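Local coordinates for protein cysteine desulfurase (Fervidobacterium islandicum, PDB 6A6E) that probably removes sulfur from L-cysteine with the help of bound pyridoxal-5'-phosphate, yielding alanine and an enzyme-bound persulfide for the Suf sulfur-transfer pathway, at residues P175-V180 / E200-A205; P194-R199 / K223-D228. All coordinates share one frame; numbering follows the deposited sequence.

Overall arrangement
Both contacts lie beside the seven-stranded mixed sheet of the PLP-binding aminotransferase class-V fold, and both use helix 195-201. Along the chain their segments alternate: 175-180, 194-199, 200-205, 223-228. Interaction 1 sets the turn after the helix against the start of strand 179-183. Interaction 2 sets the helix itself against the end of helix 222-225 and the loop leading to strand 229-233. Their centres are about 12 Å apart. Arg-199 ties them together, since its NH2 probably bonds to Ala-205 O at 2.8 Å. The helix is thus held at its end and along its side, next to a sheet whose strand ends carry part of the cofactor pocket.

Interaction 1 of 2, residues P175-V180 / E200-A205; sequences PNPKVV and ETFKNA
Phe-202 and Ala-205 pack on Pro-177 and Val-180 inside a beta-alpha-beta unit made of strand 179-183, helix 195-201 and strand 206-210. Segment 175-180 leads into the first strand. Segment 200-205 closes the helix and turns toward the second strand.

The apolar contacts carry most of the joint. Pro-177 meets the Phe-202 ring obliquely, with CG 3.5 Å from CD1 of the phenylalanine. CD of the same proline is also near CD1 and CE1. Val-180 comes in at the base of the aromatic side chain. Its CG2 lies beside its own backbone N and anti to the carbonyl carbon, a rotation that turns this methyl toward the turn. There it touches Phe-202 CB at 3.9 Å and Ala-205 CB at 3.7 Å. Thr-201 CG2 lies over the rim of one face of the phenyl ring. Leu-127 of strand 125-129 and Lys-171 of helix 164-173 also touch the phenylalanine, which places it between sheet and helix layer.

The backbone makes the bend. Phe-202 is the first residue to leave helical geometry, and a type I beta turn runs from it to Ala-205. Ala-205 N bonds back to Phe-202 O at 3.2 Å. Backbone hydrogen bonds link Lys-178 and Val-180 with Thr-206 of the next strand.

Polar groups lie at the margin. Asn-176 OD1 comes no nearer than 4.0 Å to Asn-204 CB, and the two amide planes stand 81° apart. Lys-178 NZ turns to Asp-124 in a salt bridge. Within segment 200-205, Lys-203 NZ makes a salt bridge to Glu-200 OE1 at 2.8 Å, on the syn lone pair of that oxygen. At the buried centre, the Ala-205 CB methyl sits 3.4 Å from Pro-177 O.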
ATOM      1  N   PRO A 175      26.498   6.993 -24.593  1.00 38.35           N
ATOM      2  CA  PRO A 175      26.785   8.397 -24.184  1.00 37.41           C
ATOM      3  C   PRO A 175      25.615   9.257 -23.750  1.00 34.45           C
ATOM      4  O   PRO A 175      25.807  10.170 -22.956  1.00 35.13           O
ATOM      5  CB  PRO A 175      27.375   8.998 -25.461  1.00 40.08           C
ATOM      6  CG  PRO A 175      26.864   8.110 -26.550  1.00 40.05           C
ATOM      7  CD  PRO A 175      26.890   6.742 -25.984  1.00 40.53           C
ATOM      8  N   ASN A 176      24.423   8.978 -24.274  1.00 32.41           N
ATOM      9  CA  ASN A 176      23.246   9.837 -24.040  1.00 32.18           C
ATOM     10  C   ASN A 176      22.004   9.021 -23.591  1.00 28.36           C
ATOM     11  O   ASN A 176      20.967   9.032 -24.241  1.00 26.47           O
ATOM     12  CB  ASN A 176      22.970  10.634 -25.332  1.00 30.93           C
ATOM     13  CG  ASN A 176      21.986  11.779 -25.131  1.00 35.37           C
ATOM     14  OD1 ASN A 176      21.885  12.408 -24.053  1.00 37.10           O
ATOM     15  ND2 ASN A 176      21.238  12.068 -26.193  1.00 41.83           N
ATOM     16  N   PRO A 177      22.102   8.321 -22.460  1.00 25.74           N
ATOM     17  CA  PRO A 177      20.898   7.624 -22.005  1.00 25.62           C
ATOM     18  C   PRO A 177      19.766   8.568 -21.632  1.00 24.18           C
ATOM     19  O   PRO A 177      19.986   9.600 -21.009  1.00 25.60           O
ATOM     20  CB  PRO A 177      21.390   6.822 -20.777  1.00 27.50           C
ATOM     21  CG  PRO A 177      22.620   7.494 -20.297  1.00 26.76           C
ATOM     22  CD  PRO A 177      23.253   8.077 -21.575  1.00 27.70           C
ATOM     23  N   LYS A 178      18.543   8.221 -22.010  1.00 23.70           N
ATOM     24  CA  LYS A 178      17.399   9.033 -21.672  1.00 23.61           C
ATOM     25  C   LYS A 178      17.132   8.958 -20.145  1.00 23.58           C
ATOM     26  O   LYS A 178      16.807   9.976 -19.506  1.00 22.96           O
ATOM     27  CB  LYS A 178      16.178   8.629 -22.508  1.00 24.85           C
ATOM     28  CG  LYS A 178      15.004   9.591 -22.365  1.00 29.30           C
ATOM     29  CD  LYS A 178      15.383  11.002 -22.868  1.00 31.81           C
ATOM     30  CE  LYS A 178      14.264  11.730 -23.558  1.00 36.88           C
ATOM     31  NZ  LYS A 178      13.840  10.959 -24.766  1.00 38.56           N
ATOM     32  N   VAL A 179      17.335   7.779 -19.567  1.00 22.94           N
ATOM     33  CA  VAL A 179      17.109   7.536 -18.118  1.00 22.41           C
ATOM     34  C   VAL A 179      18.274   6.712 -17.572  1.00 20.14           C
ATOM     35  O   VAL A 179      18.744   5.791 -18.238  1.00 20.07           O
ATOM     36  CB  VAL A 179      15.778   6.761 -17.884  1.00 23.22           C
ATOM     37  CG1 VAL A 179      15.576   6.376 -16.426  1.00 22.39           C
ATOM     38  CG2 VAL A 179      14.657   7.636 -18.333  1.00 24.49           C
ATOM     39  N   VAL A 180      18.739   7.075 -16.381  1.00 18.87           N
ATOM     40  CA  VAL A 180      19.702   6.290 -15.626  1.00 18.22           C
ATOM     41  C   VAL A 180      18.986   5.938 -14.283  1.00 18.55           C
ATOM     42  O   VAL A 180      18.521   6.844 -13.576  1.00 20.12           O
ATOM     43  CB  VAL A 180      20.989   7.089 -15.325  1.00 19.33           C
ATOM     44  CG1 VAL A 180      21.954   6.355 -14.399  1.00 18.07           C
ATOM     45  CG2 VAL A 180      21.760   7.371 -16.608  1.00 19.37           C
ATOM     46  N   GLU A 200      26.906  13.770 -12.649  1.00 23.43           N
ATOM     47  CA  GLU A 200      27.745  14.578 -13.632  1.00 24.26           C
ATOM     48  C   GLU A 200      28.128  13.844 -14.867  1.00 25.73           C
ATOM     49  O   GLU A 200      28.172  14.453 -15.955  1.00 27.21           O
ATOM     50  CB  GLU A 200      28.994  15.185 -12.989  1.00 25.13           C
ATOM     51  CG  GLU A 200      28.753  15.915 -11.678  1.00 25.38           C
ATOM     52  CD  GLU A 200      27.678  16.996 -11.760  1.00 30.69           C
ATOM     53  OE1 GLU A 200      27.380  17.455 -12.890  1.00 31.34           O
ATOM     54  OE2 GLU A 200      27.130  17.373 -10.685  1.00 29.54           O
ATOM     55  N   THR A 201      28.377  12.533 -14.759  1.00 26.44           N
ATOM     56  CA  THR A 201      28.705  11.764 -15.954  1.00 26.01           C
ATOM     57  C   THR A 201      27.520  11.688 -16.925  1.00 29.98           C
ATOM     58  O   THR A 201      27.686  11.699 -18.127  1.00 25.39           O
ATOM     59  CB  THR A 201      29.129  10.347 -15.533  1.00 26.60           C
ATOM     60  OG1 THR A 201      30.185  10.457 -14.581  1.00 24.53           O
ATOM     61  CG2 THR A 201      29.519   9.499 -16.703  1.00 27.02           C
ATOM     62  N   PHE A 202      26.300  11.568 -16.404  1.00 29.49           N
ATOM     63  CA  PHE A 202      25.130  11.460 -17.275  1.00 28.33           C
ATOM     64  C   PHE A 202      24.253  12.671 -17.005  1.00 30.44           C
ATOM     65  O   PHE A 202      23.150  12.606 -16.391  1.00 23.88           O
ATOM     66  CB  PHE A 202      24.398  10.146 -17.035  1.00 26.79           C
ATOM     67  CG  PHE A 202      25.252   8.942 -17.310  1.00 26.48           C
ATOM     68  CD1 PHE A 202      25.533   8.577 -18.601  1.00 25.20           C
ATOM     69  CD2 PHE A 202      25.819   8.231 -16.294  1.00 25.18           C
ATOM     70  CE1 PHE A 202      26.324   7.496 -18.850  1.00 22.59           C
ATOM     71  CE2 PHE A 202      26.628   7.158 -16.539  1.00 24.95           C
ATOM     72  CZ  PHE A 202      26.865   6.783 -17.827  1.00 24.43           C
ATOM     73  N   LYS A 203      24.784  13.793 -17.458  1.00 28.82           N
ATOM     74  CA  LYS A 203      24.287  15.093 -17.069  1.00 30.30           C
ATOM     75  C   LYS A 203      22.885  15.385 -17.624  1.00 26.62           C
ATOM     76  O   LYS A 203      22.093  16.028 -16.959  1.00 27.58           O
ATOM     77  CB  LYS A 203      25.295  16.136 -17.537  1.00 32.94           C
ATOM     78  CG  LYS A 203      25.019  17.481 -16.980  1.00 32.94           C
ATOM     79  CD  LYS A 203      25.564  17.677 -15.618  1.00 33.35           C
ATOM     80  CE  LYS A 203      25.260  19.116 -15.280  1.00 33.10           C
ATOM     81  NZ  LYS A 203      25.514  19.353 -13.845  1.00 32.29           N
ATOM     82  N   ASN A 204      22.583  14.872 -18.810  1.00 28.82           N
ATOM     83  CA  ASN A 204      21.286  15.028 -19.451  1.00 29.76           C
ATOM     84  C   ASN A 204      20.257  13.957 -19.153  1.00 31.11           C
ATOM     85  O   ASN A 204      19.157  14.039 -19.688  1.00 31.09           O
ATOM     86  CB  ASN A 204      21.433  14.967 -20.951  1.00 34.80           C
ATOM     87  CG  ASN A 204      21.985  16.213 -21.497  1.00 39.31           C
ATOM     88  OD1 ASN A 204      21.389  17.248 -21.326  1.00 39.98           O
ATOM     89  ND2 ASN A 204      23.172  16.136 -22.100  1.00 42.99           N
ATOM     90  N   ALA A 205      20.596  12.950 -18.353  1.00 25.69           N
ATOM     91  CA  ALA A 205      19.650  11.845 -18.117  1.00 25.14           C
ATOM     92  C   ALA A 205      18.658  12.230 -17.037  1.00 21.64           C
ATOM     93  O   ALA A 205      18.933  13.106 -16.220  1.00 22.68           O
ATOM     94  CB  ALA A 205      20.374  10.559 -17.787  1.00 25.24           C
TER

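Interaction 2 of 2, residues P194-R199 / K223-D228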
ATOM      1  N   PRO A 194      28.544   6.028  -5.955  1.00 23.50           N
ATOM      2  CA  PRO A 194      28.981   7.390  -6.142  1.00 23.68           C
ATOM      3  C   PRO A 194      27.912   8.147  -6.934  1.00 23.16           C
ATOM      4  O   PRO A 194      28.065   8.459  -8.117  1.00 19.87           O
ATOM      5  CB  PRO A 194      30.314   7.208  -6.905  1.00 24.59           C
ATOM      6  CG  PRO A 194      30.030   6.050  -7.799  1.00 26.61           C
ATOM      7  CD  PRO A 194      29.218   5.104  -6.893  1.00 24.48           C
ATOM      8  N   ILE A 195      26.816   8.485  -6.264  1.00 21.84           N
ATOM      9  CA  ILE A 195      25.692   9.145  -6.939  1.00 21.32           C
ATOM     10  C   ILE A 195      26.032  10.477  -7.654  1.00 21.70           C
ATOM     11  O   ILE A 195      25.593  10.690  -8.813  1.00 20.98           O
ATOM     12  CB  ILE A 195      24.549   9.420  -5.939  1.00 21.40           C
ATOM     13  CG1 ILE A 195      24.002   8.097  -5.434  1.00 23.17           C
ATOM     14  CG2 ILE A 195      23.451  10.215  -6.621  1.00 21.12           C
ATOM     15  CD1 ILE A 195      23.037   8.252  -4.271  1.00 27.08           C
ATOM     16  N   GLU A 196      26.802  11.343  -7.007  1.00 22.68           N
ATOM     17  CA  GLU A 196      27.213  12.628  -7.659  1.00 26.19           C
ATOM     18  C   GLU A 196      28.084  12.436  -8.901  1.00 24.71           C
ATOM     19  O   GLU A 196      27.886  13.092  -9.924  1.00 26.94           O
ATOM     20  CB  GLU A 196      27.867  13.543  -6.645  1.00 28.63           C
ATOM     21  CG  GLU A 196      26.820  14.015  -5.650  1.00 31.88           C
ATOM     22  CD  GLU A 196      27.267  15.106  -4.692  1.00 34.28           C
ATOM     23  OE1 GLU A 196      27.975  16.021  -5.117  1.00 41.16           O
ATOM     24  OE2 GLU A 196      26.856  15.077  -3.516  1.00 31.44           O
ATOM     25  N   LEU A 197      28.982  11.464  -8.849  1.00 23.79           N
ATOM     26  CA  LEU A 197      29.793  11.147 -10.037  1.00 23.35           C
ATOM     27  C   LEU A 197      28.851  10.676 -11.149  1.00 23.00           C
ATOM     28  O   LEU A 197      28.981  11.080 -12.309  1.00 20.93           O
ATOM     29  CB  LEU A 197      30.821  10.100  -9.691  1.00 23.30           C
ATOM     30  CG  LEU A 197      31.567   9.515 -10.895  1.00 26.38           C
ATOM     31  CD1 LEU A 197      32.445  10.557 -11.598  1.00 28.16           C
ATOM     32  CD2 LEU A 197      32.356   8.301 -10.425  1.00 26.30           C
ATOM     33  N   ILE A 198      27.848   9.859 -10.796  1.00 19.81           N
ATOM     34  CA  ILE A 198      26.877   9.447 -11.812  1.00 20.40           C
ATOM     35  C   ILE A 198      26.079  10.616 -12.330  1.00 19.80           C
ATOM     36  O   ILE A 198      25.853  10.745 -13.542  1.00 20.24           O
ATOM     37  CB  ILE A 198      25.976   8.266 -11.303  1.00 22.03           C
ATOM     38  CG1 ILE A 198      26.864   7.067 -11.057  1.00 23.59           C
ATOM     39  CG2 ILE A 198      24.863   7.922 -12.315  1.00 20.46           C
ATOM     40  CD1 ILE A 198      26.228   6.044 -10.180  1.00 28.93           C
ATOM     41  N   ARG A 199      25.670  11.510 -11.446  1.00 20.63           N
ATOM     42  CA  ARG A 199      24.851  12.636 -11.877  1.00 21.12           C
ATOM     43  C   ARG A 199      25.620  13.513 -12.906  1.00 22.39           C
ATOM     44  O   ARG A 199      25.036  13.933 -13.923  1.00 24.67           O
ATOM     45  CB  ARG A 199      24.512  13.456 -10.649  1.00 22.11           C
ATOM     46  CG  ARG A 199      23.983  14.869 -10.877  1.00 21.79           C
ATOM     47  CD  ARG A 199      22.595  14.941 -11.464  1.00 22.23           C
ATOM     48  NE  ARG A 199      22.413  14.404 -12.815  1.00 22.70           N
ATOM     49  CZ  ARG A 199      21.216  14.242 -13.395  1.00 22.79           C
ATOM     50  NH1 ARG A 199      20.090  14.547 -12.746  1.00 23.00           N
ATOM     51  NH2 ARG A 199      21.115  13.720 -14.611  1.00 23.27           N
ATOM     52  N   LYS A 223      18.853  17.669  -2.838  1.00 23.88           N
ATOM     53  CA  LYS A 223      19.340  18.863  -3.554  1.00 28.15           C
ATOM     54  C   LYS A 223      20.829  18.835  -3.804  1.00 26.47           C
ATOM     55  O   LYS A 223      21.273  19.181  -4.889  1.00 24.94           O
ATOM     56  CB  LYS A 223      18.995  20.142  -2.796  1.00 32.94           C
ATOM     57  CG  LYS A 223      17.503  20.354  -2.557  1.00 40.46           C
ATOM     58  CD  LYS A 223      16.746  20.940  -3.758  1.00 49.10           C
ATOM     59  CE  LYS A 223      16.646  19.972  -4.945  1.00 55.31           C
ATOM     60  NZ  LYS A 223      15.784  20.399  -6.099  1.00 64.19           N
ATOM     61  N   LYS A 224      21.598  18.398  -2.816  1.00 25.17           N
ATOM     62  CA  LYS A 224      23.013  18.123  -3.017  1.00 26.51           C
ATOM     63  C   LYS A 224      23.288  17.035  -4.020  1.00 27.74           C
ATOM     64  O   LYS A 224      24.181  17.157  -4.866  1.00 27.54           O
ATOM     65  CB  LYS A 224      23.655  17.702  -1.716  1.00 26.53           C
ATOM     66  CG  LYS A 224      23.861  18.863  -0.819  1.00 26.15           C
ATOM     67  CD  LYS A 224      24.545  18.468   0.490  1.00 26.43           C
ATOM     68  CE  LYS A 224      24.723  19.755   1.277  1.00 27.55           C
ATOM     69  NZ  LYS A 224      25.293  19.383   2.597  1.00 30.88           N
ATOM     70  N   LEU A 225      22.548  15.936  -3.924  1.00 25.66           N
ATOM     71  CA  LEU A 225      22.765  14.828  -4.876  1.00 24.60           C
ATOM     72  C   LEU A 225      22.290  15.242  -6.266  1.00 25.10           C
ATOM     73  O   LEU A 225      22.821  14.741  -7.271  1.00 24.21           O
ATOM     74  CB  LEU A 225      22.048  13.539  -4.443  1.00 25.02           C
ATOM     75  CG  LEU A 225      22.457  12.972  -3.114  1.00 26.67           C
ATOM     76  CD1 LEU A 225      21.557  11.787  -2.776  1.00 27.22           C
ATOM     77  CD2 LEU A 225      23.929  12.585  -3.165  1.00 27.47           C
ATOM     78  N   ASP A 226      21.297  16.145  -6.315  1.00 24.36           N
ATOM     79  CA  ASP A 226      20.689  16.601  -7.578  1.00 24.14           C
ATOM     80  C   ASP A 226      20.018  15.493  -8.424  1.00 20.94           C
ATOM     81  O   ASP A 226      19.891  15.579  -9.670  1.00 19.71           O
ATOM     82  CB  ASP A 226      21.719  17.351  -8.429  1.00 26.93           C
ATOM     83  CG  ASP A 226      21.041  18.212  -9.518  1.00 29.92           C
ATOM     84  OD1 ASP A 226      19.924  18.726  -9.283  1.00 32.79           O
ATOM     85  OD2 ASP A 226      21.585  18.357 -10.623  1.00 32.92           O
ATOM     86  N   VAL A 227      19.581  14.443  -7.736  1.00 20.38           N
ATOM     87  CA  VAL A 227      18.792  13.416  -8.372  1.00 19.93           C
ATOM     88  C   VAL A 227      17.474  13.971  -8.832  1.00 17.72           C
ATOM     89  O   VAL A 227      16.927  14.893  -8.248  1.00 19.51           O
ATOM     90  CB  VAL A 227      18.505  12.201  -7.430  1.00 21.55           C
ATOM     91  CG1 VAL A 227      19.775  11.497  -7.027  1.00 24.16           C
ATOM     92  CG2 VAL A 227      17.744  12.577  -6.189  1.00 22.18           C
ATOM     93  N   ASP A 228      16.932  13.390  -9.892  1.00 18.76           N
ATOM     94  CA  ASP A 228      15.589  13.715 -10.341  1.00 17.37           C
ATOM     95  C   ASP A 228      14.476  13.026  -9.550  1.00 16.76           C
ATOM     96  O   ASP A 228      13.437  13.634  -9.307  1.00 15.16           O
ATOM     97  CB  ASP A 228      15.526  13.393 -11.801  1.00 18.66           C
ATOM     98  CG  ASP A 228      16.571  14.286 -12.623  1.00 21.55           C
ATOM     99  OD1 ASP A 228      16.648  15.488 -12.350  1.00 20.74           O
ATOM    100  OD2 ASP A 228      17.343  13.751 -13.417  1.00 19.86           O
TER
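Arg-199 reaches from helix 195-201 to Asp-226 and Asp-228, on the loop between helix 222-225 and strand 229-233. Both helices are connections between strands of the central sheet in this class-V aminotransferase fold. The loop starts at Asp-226, which leaves helical geometry with positive phi.

NH1 of the arginine has two acceptors near the guanidinium plane. It forms a salt bridge to Asp-228 OD2 at 2.9 Å, with an N-H...O angle of 157°. It meets that oxygen from above the carboxylate plane. The longer bond from NH1 to Asp-226 O, 3.3 Å, is straighter at 171°. CG stands anti to the backbone N (chi1 164°), and the chain then bends twice to carry the guanidinium to the loop. NH2 serves the other contact, bonding to Phe-202 O and Ala-205 O.

The acidic groups have further partners. Asp-228 OD2 also accepts from Leu-207 N on strand 206-210. Lys-249 NZ makes salt bridges to OD1 of both Asp-226 and Asp-228. Asp-228 OD1 also bonds a glycerol. Asp-226 OD2 lies well out of the guanidinium plane, so any attraction is probably one of charge alone, with no N-H aimed at it. An alanine here in place of Arg-199 removes the guanidinium, and Asp-226 O, Phe-202 O and Ala-205 O would probably lose this donor, while Asp-228 OD2 would be left with Leu-207 N.

Apolar groups fill the part nearer the start of helix 195-201. Ile-195 sends CD1 to Leu-225 CD1 at 4.1 Å. Ile-195 and Val-227 both rest on Val-209 of strand 206-210. Leu-225 CD2 packs across the extended chain of Glu-196, 3.9 Å from its OE2. Deeper in, Ile-195 CG2 and Val-227 CG1 meet at 3.9 Å.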